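Phosphatidylserine synthase (Haemophilus influenzae, PDB 3HSI) belongs to the phospholipase D superfamily of enzymes, with a chain that holds two PLD-type regions. Local coordinates at residues C[250-255]-C[389-394]. Numbering follows the deposited sequence.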
ATOM      1  N   PHE C 250      19.506   0.773   7.963  1.00 18.09           N
ATOM      2  CA  PHE C 250      18.637   1.119   6.824  1.00 18.55           C
ATOM      3  C   PHE C 250      17.389   0.227   6.795  1.00 18.42           C
ATOM      4  O   PHE C 250      17.432  -0.930   7.157  1.00 20.29           O
ATOM      5  CB  PHE C 250      19.405   1.044   5.482  1.00 17.37           C
ATOM      6  CG  PHE C 250      18.525   1.245   4.257  1.00 18.86           C
ATOM      7  CD1 PHE C 250      18.036   2.513   3.930  1.00 18.99           C
ATOM      8  CD2 PHE C 250      18.153   0.160   3.464  1.00 16.31           C
ATOM      9  CE1 PHE C 250      17.223   2.707   2.836  1.00 20.30           C
ATOM     10  CE2 PHE C 250      17.335   0.335   2.361  1.00 19.48           C
ATOM     11  CZ  PHE C 250      16.858   1.606   2.044  1.00 22.10           C
ATOM     12  N   GLY C 251      16.273   0.764   6.364  1.00 18.57           N
ATOM     13  CA  GLY C 251      15.089  -0.067   6.180  1.00 18.78           C
ATOM     14  C   GLY C 251      14.217   0.484   5.092  1.00 18.58           C
ATOM     15  O   GLY C 251      14.047   1.709   4.976  1.00 17.34           O
ATOM     16  N   LEU C 252      13.673  -0.423   4.291  1.00 19.07           N
ATOM     17  CA  LEU C 252      12.624  -0.081   3.355  1.00 20.35           C
ATOM     18  C   LEU C 252      11.717  -1.281   3.171  1.00 20.94           C
ATOM     19  O   LEU C 252      12.189  -2.319   2.780  1.00 21.50           O
ATOM     20  CB  LEU C 252      13.236   0.352   1.989  1.00 20.13           C
ATOM     21  CG  LEU C 252      12.314   0.476   0.764  1.00 20.78           C
ATOM     22  CD1 LEU C 252      11.219   1.491   0.992  1.00 19.82           C
ATOM     23  CD2 LEU C 252      13.103   0.793  -0.552  1.00 17.62           C
ATOM     24  N   GLY C 253      10.412  -1.119   3.402  1.00 22.40           N
ATOM     25  CA  GLY C 253       9.462  -2.200   3.153  1.00 22.45           C
ATOM     26  C   GLY C 253       9.242  -3.030   4.403  1.00 22.76           C
ATOM     27  O   GLY C 253       9.957  -2.897   5.385  1.00 23.06           O
ATOM     28  N   ALA C 254       8.224  -3.872   4.370  1.00 23.20           N
ATOM     29  CA  ALA C 254       7.762  -4.600   5.559  1.00 23.90           C
ATOM     30  C   ALA C 254       8.612  -5.830   5.923  1.00 24.27           C
ATOM     31  O   ALA C 254       8.743  -6.130   7.071  1.00 26.11           O
ATOM     32  CB  ALA C 254       6.266  -4.991   5.390  1.00 22.96           C
ATOM     33  N   SER C 255       9.199  -6.540   4.966  1.00 24.81           N
ATOM     34  CA  SER C 255       9.956  -7.764   5.296  1.00 24.85           C
ATOM     35  C   SER C 255      11.441  -7.484   5.347  1.00 25.16           C
ATOM     36  O   SER C 255      11.950  -6.709   4.534  1.00 25.46           O
ATOM     37  CB  SER C 255       9.657  -8.918   4.262  1.00 24.53           C
ATOM     38  N   LEU C 389       5.991   1.616   3.734  1.00 23.44           N
ATOM     39  CA  LEU C 389       6.105   2.340   2.473  1.00 22.64           C
ATOM     40  C   LEU C 389       7.437   3.082   2.281  1.00 22.01           C
ATOM     41  O   LEU C 389       8.015   3.019   1.197  1.00 21.41           O
ATOM     42  CB  LEU C 389       4.927   3.294   2.285  1.00 22.45           C
ATOM     43  CG  LEU C 389       3.534   2.669   2.465  1.00 22.35           C
ATOM     44  CD1 LEU C 389       2.442   3.734   2.470  1.00 22.37           C
ATOM     45  CD2 LEU C 389       3.275   1.622   1.376  1.00 21.35           C
ATOM     46  N   ASP C 390       7.933   3.758   3.312  1.00 21.94           N
ATOM     47  CA  ASP C 390       9.040   4.741   3.093  1.00 21.75           C
ATOM     48  C   ASP C 390      10.451   4.189   3.300  1.00 21.74           C
ATOM     49  O   ASP C 390      10.643   3.180   3.986  1.00 20.99           O
ATOM     50  CB  ASP C 390       8.845   5.998   3.940  1.00 22.04           C
ATOM     51  CG  ASP C 390       7.505   6.706   3.680  1.00 22.82           C
ATOM     52  OD1 ASP C 390       6.938   6.603   2.576  1.00 26.69           O
ATOM     53  OD2 ASP C 390       7.016   7.408   4.583  1.00 26.68           O
ATOM     54  N   ALA C 391      11.443   4.843   2.696  1.00 21.69           N
ATOM     55  CA  ALA C 391      12.815   4.413   2.892  1.00 22.24           C
ATOM     56  C   ALA C 391      13.399   5.217   4.039  1.00 22.75           C
ATOM     57  O   ALA C 391      13.345   6.447   4.044  1.00 22.52           O
ATOM     58  CB  ALA C 391      13.631   4.537   1.605  1.00 22.04           C
ATOM     59  N   GLU C 392      13.915   4.507   5.040  1.00 22.58           N
ATOM     60  CA  GLU C 392      14.336   5.117   6.296  1.00 21.64           C
ATOM     61  C   GLU C 392      15.754   4.740   6.670  1.00 21.49           C
ATOM     62  O   GLU C 392      16.282   3.703   6.218  1.00 20.42           O
ATOM     63  CB  GLU C 392      13.412   4.670   7.446  1.00 21.76           C
ATOM     64  CG  GLU C 392      11.906   4.784   7.160  1.00 24.19           C
ATOM     65  CD  GLU C 392      11.359   6.164   7.495  1.00 27.74           C
ATOM     66  OE1 GLU C 392      12.148   7.052   7.898  1.00 27.52           O
ATOM     67  OE2 GLU C 392      10.134   6.362   7.379  1.00 29.19           O
ATOM     68  N   ASN C 393      16.372   5.563   7.522  1.00 20.87           N
ATOM     69  CA  ASN C 393      17.618   5.131   8.134  1.00 21.55           C
ATOM     70  C   ASN C 393      17.748   5.548   9.610  1.00 22.17           C
ATOM     71  O   ASN C 393      16.855   6.187  10.163  1.00 22.59           O
ATOM     72  CB  ASN C 393      18.829   5.510   7.287  1.00 19.97           C
ATOM     73  CG  ASN C 393      19.147   7.003   7.330  1.00 21.46           C
ATOM     74  OD1 ASN C 393      18.317   7.824   7.728  1.00 19.76           O
ATOM     75  ND2 ASN C 393      20.359   7.357   6.890  1.00 16.59           N
ATOM     76  N   GLY C 394      18.844   5.150  10.242  1.00 22.06           N
ATOM     77  CA  GLY C 394      19.078   5.480  11.625  1.00 21.73           C
ATOM     78  C   GLY C 394      20.529   5.336  12.039  1.00 21.71           C
ATOM     79  O   GLY C 394      21.292   4.543  11.456  1.00 21.18           O
TER
HETATM   80  O   HOH W   1       9.083   0.998   4.887  1.00 21.96           O
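G251 and E392 form an antiparallel hydrogen-bonded pair that joins strand 245-252 to strand 391-398: G251 N donates to E392 O at 2.9 Å, and E392 N donates to G251 O at 2.8 Å, the latter nearly straight at 170°. Past L252 the backbones separate, and a water bridges them, accepting from G253 N and donating to D390 O; it spans a gap of 4.3 Å between that N and that O. G253 has a positive phi (92°), and a side chain at its backbone angles would press on the preceding carbonyl O, which suits glycine. F250, L252, A391 and N393 share one face of the sheet; E392 lies on the other. With CG of F250 anti to its own N (chi1 174°), the ring leans obliquely over the partner strand, CD1 lying 3.1 Å from E392 O, while CE1 approaches A391 CB. L252 CD1 reaches the same methyl at 3.9 Å; the small alanine lets both larger side chains close over it, and helix 216-229 packs against F250 and L252. N393 OD1 bonds to Y154, and D390 turns away to a salt bridge with R385. Paired backbone polar groups beside the apolar cluster of F250, L252 and A391 thus make a buried antiparallel strand pairing within the mixed sheet, with water satisfying the amide and carbonyl where direct pairing ends.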